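Local coordinates for protein triosephosphate isomerase (Trichomonas vaginalis, PDB 4O4V) that probably interconverts D-glyceraldehyde 3-phosphate and dihydroxyacetone phosphate, a step of glycolysis and gluconeogenesis, as a homodimeric TIM-barrel enzyme, at residues 124-129 with 161-166. Residues are numbered along the deposited sequence; the frame is centred on the assembly and turned at random.
Sequences YCCGEH and VVIAYE
The hydroxyl of Tyr165 is gripped twice: its OH donates to Glu128 OE1 over 2.6 Å and is also hydrogen-bonded to Trp169 NE1. The carboxylate comes to the edge of the phenol ring, the two planes only 28° apart, and OE1 receives the bond on its syn side. With OE2 in a salt bridge to Arg133, both oxygens of this buried acid are engaged, which fixes its rotation and probably favours the charged form. Glu128 reaches the ring because its chain turns about the CB-CG bond (chi2 -75°), two residues after strand 121-126 ends. That strand and 161-165 illustrate how neighbours in a TIM barrel pair: the fifth and sixth in sequence, they run parallel, and the chain between them returns through helices packed outside. The ladder zigzags from Tyr124 N to Val162 O (2.8 Å), Ala164 N to Tyr124 O, Cys126 N to Ala164 O, and Glu166 N to Cys126 O (2.8 Å), the last bond reaching one residue past strand 161-165. Gly127 CA adds a C-H...O contact to Glu166 O (3.2 Å), at backbone angles and a closeness suited to glycine. Ile163, Cys126 and Tyr165 face the helix layer, where helix 179-197 meets the latter two. On the barrel interior, Cys125 SG lies 4.1 Å from Ala164 CB, while Glu166 OE2 approaches Cys125 CB at 3.4 Å and OE1 is hydrogen-bonded to Ser95.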
loop_
_atom_site.group_PDB
_atom_site.type_symbol
_atom_site.label_atom_id
_atom_site.label_comp_id
_atom_site.label_asym_id
_atom_site.label_seq_id
_atom_site.Cartn_x
_atom_site.Cartn_y
_atom_site.Cartn_z
ATOM N N TYR A 124 5.615 16.618 1.001
ATOM C CA TYR A 124 5.287 16.334 2.408
ATOM C C TYR A 124 4.071 17.163 2.812
ATOM O O TYR A 124 4.109 18.403 2.698
ATOM C CB TYR A 124 6.482 16.655 3.301
ATOM C CG TYR A 124 6.371 16.095 4.696
ATOM C CD1 TYR A 124 5.734 16.785 5.693
ATOM C CD2 TYR A 124 6.905 14.849 5.000
ATOM C CE1 TYR A 124 5.662 16.258 7.007
ATOM C CE2 TYR A 124 6.842 14.340 6.273
ATOM C CZ TYR A 124 6.218 15.032 7.262
ATOM O OH TYR A 124 6.211 14.473 8.527
ATOM N N CYS A 125 3.003 16.523 3.255
ATOM C CA CYS A 125 1.742 17.189 3.528
ATOM C C CYS A 125 1.528 17.446 5.000
ATOM O O CYS A 125 1.918 16.649 5.843
ATOM C CB CYS A 125 0.596 16.300 3.007
ATOM S SG CYS A 125 0.647 15.901 1.252
ATOM N N CYS A 126 0.871 18.572 5.290
ATOM C CA CYS A 126 0.509 18.960 6.644
ATOM C C CYS A 126 -0.826 19.689 6.590
ATOM O O CYS A 126 -1.368 19.923 5.485
ATOM C CB CYS A 126 1.584 19.900 7.181
ATOM S SG CYS A 126 1.713 21.511 6.351
ATOM N N GLY A 127 -1.402 19.997 7.754
ATOM C CA GLY A 127 -2.633 20.776 7.814
ATOM C C GLY A 127 -3.447 20.450 9.044
ATOM O O GLY A 127 -3.414 19.330 9.548
ATOM N N GLU A 128 -4.194 21.460 9.520
ATOM C CA GLU A 128 -4.977 21.333 10.744
ATOM C C GLU A 128 -6.440 20.994 10.501
ATOM O O GLU A 128 -7.010 21.253 9.446
ATOM C CB GLU A 128 -4.864 22.606 11.588
ATOM C CG GLU A 128 -5.855 23.706 11.289
ATOM C CD GLU A 128 -5.627 24.511 10.033
ATOM O OE1 GLU A 128 -4.748 24.145 9.188
ATOM O OE2 GLU A 128 -6.329 25.531 9.862
ATOM N N HIS A 129 -7.036 20.425 11.537
ATOM C CA HIS A 129 -8.442 20.035 11.567
ATOM C C HIS A 129 -9.302 21.161 12.119
ATOM O O HIS A 129 -8.824 22.198 12.592
ATOM C CB HIS A 129 -8.620 18.801 12.439
ATOM C CG HIS A 129 -7.892 17.608 11.916
ATOM N ND1 HIS A 129 -6.535 17.428 12.041
ATOM C CD2 HIS A 129 -8.348 16.530 11.239
ATOM C CE1 HIS A 129 -6.182 16.298 11.444
ATOM N NE2 HIS A 129 -7.265 15.729 10.964
ATOM N N VAL A 161 12.603 18.770 -1.439
ATOM C CA VAL A 161 11.429 18.841 -0.599
ATOM C C VAL A 161 10.447 19.870 -1.121
ATOM O O VAL A 161 10.826 21.014 -1.375
ATOM C CB VAL A 161 11.809 19.204 0.854
ATOM C CG1 VAL A 161 10.598 19.389 1.756
ATOM C CG2 VAL A 161 12.735 18.159 1.435
ATOM N N VAL A 162 9.187 19.469 -1.247
ATOM C CA VAL A 162 8.056 20.354 -1.488
ATOM C C VAL A 162 7.077 20.123 -0.341
ATOM O O VAL A 162 6.930 18.972 0.094
ATOM C CB VAL A 162 7.410 20.016 -2.855
ATOM C CG1 VAL A 162 6.108 20.750 -3.081
ATOM C CG2 VAL A 162 8.398 20.290 -3.991
ATOM N N ILE A 163 6.431 21.166 0.161
ATOM C CA ILE A 163 5.463 21.024 1.255
ATOM C C ILE A 163 4.084 21.372 0.744
ATOM O O ILE A 163 3.938 22.363 0.036
ATOM C CB ILE A 163 5.851 21.967 2.424
ATOM C CG1 ILE A 163 7.235 21.606 2.972
ATOM C CG2 ILE A 163 4.790 21.923 3.511
ATOM C CD1 ILE A 163 7.803 22.606 3.937
ATOM N N ALA A 164 3.075 20.580 1.078
ATOM C CA ALA A 164 1.689 20.869 0.719
ATOM C C ALA A 164 0.860 21.125 1.965
ATOM O O ALA A 164 0.876 20.314 2.911
ATOM C CB ALA A 164 1.092 19.743 -0.092
ATOM N N TYR A 165 0.124 22.219 1.982
ATOM C CA TYR A 165 -0.813 22.535 3.047
ATOM C C TYR A 165 -2.232 22.107 2.674
ATOM O O TYR A 165 -2.792 22.568 1.660
ATOM C CB TYR A 165 -0.835 24.050 3.294
ATOM C CG TYR A 165 -1.931 24.439 4.267
ATOM C CD1 TYR A 165 -1.876 24.051 5.591
ATOM C CD2 TYR A 165 -3.077 25.088 3.854
ATOM C CE1 TYR A 165 -2.926 24.328 6.471
ATOM C CE2 TYR A 165 -4.113 25.373 4.722
ATOM C CZ TYR A 165 -4.046 24.995 6.026
ATOM O OH TYR A 165 -5.128 25.263 6.851
ATOM N N GLU A 166 -2.825 21.284 3.522
ATOM C CA GLU A 166 -4.185 20.755 3.341
ATOM C C GLU A 166 -5.076 21.357 4.419
ATOM O O GLU A 166 -4.887 21.084 5.605
ATOM C CB GLU A 166 -4.209 19.233 3.493
ATOM C CG GLU A 166 -3.380 18.501 2.482
ATOM C CD GLU A 166 -3.589 17.001 2.682
ATOM O OE1 GLU A 166 -4.692 16.468 2.285
ATOM O OE2 GLU A 166 -2.809 16.395 3.419
#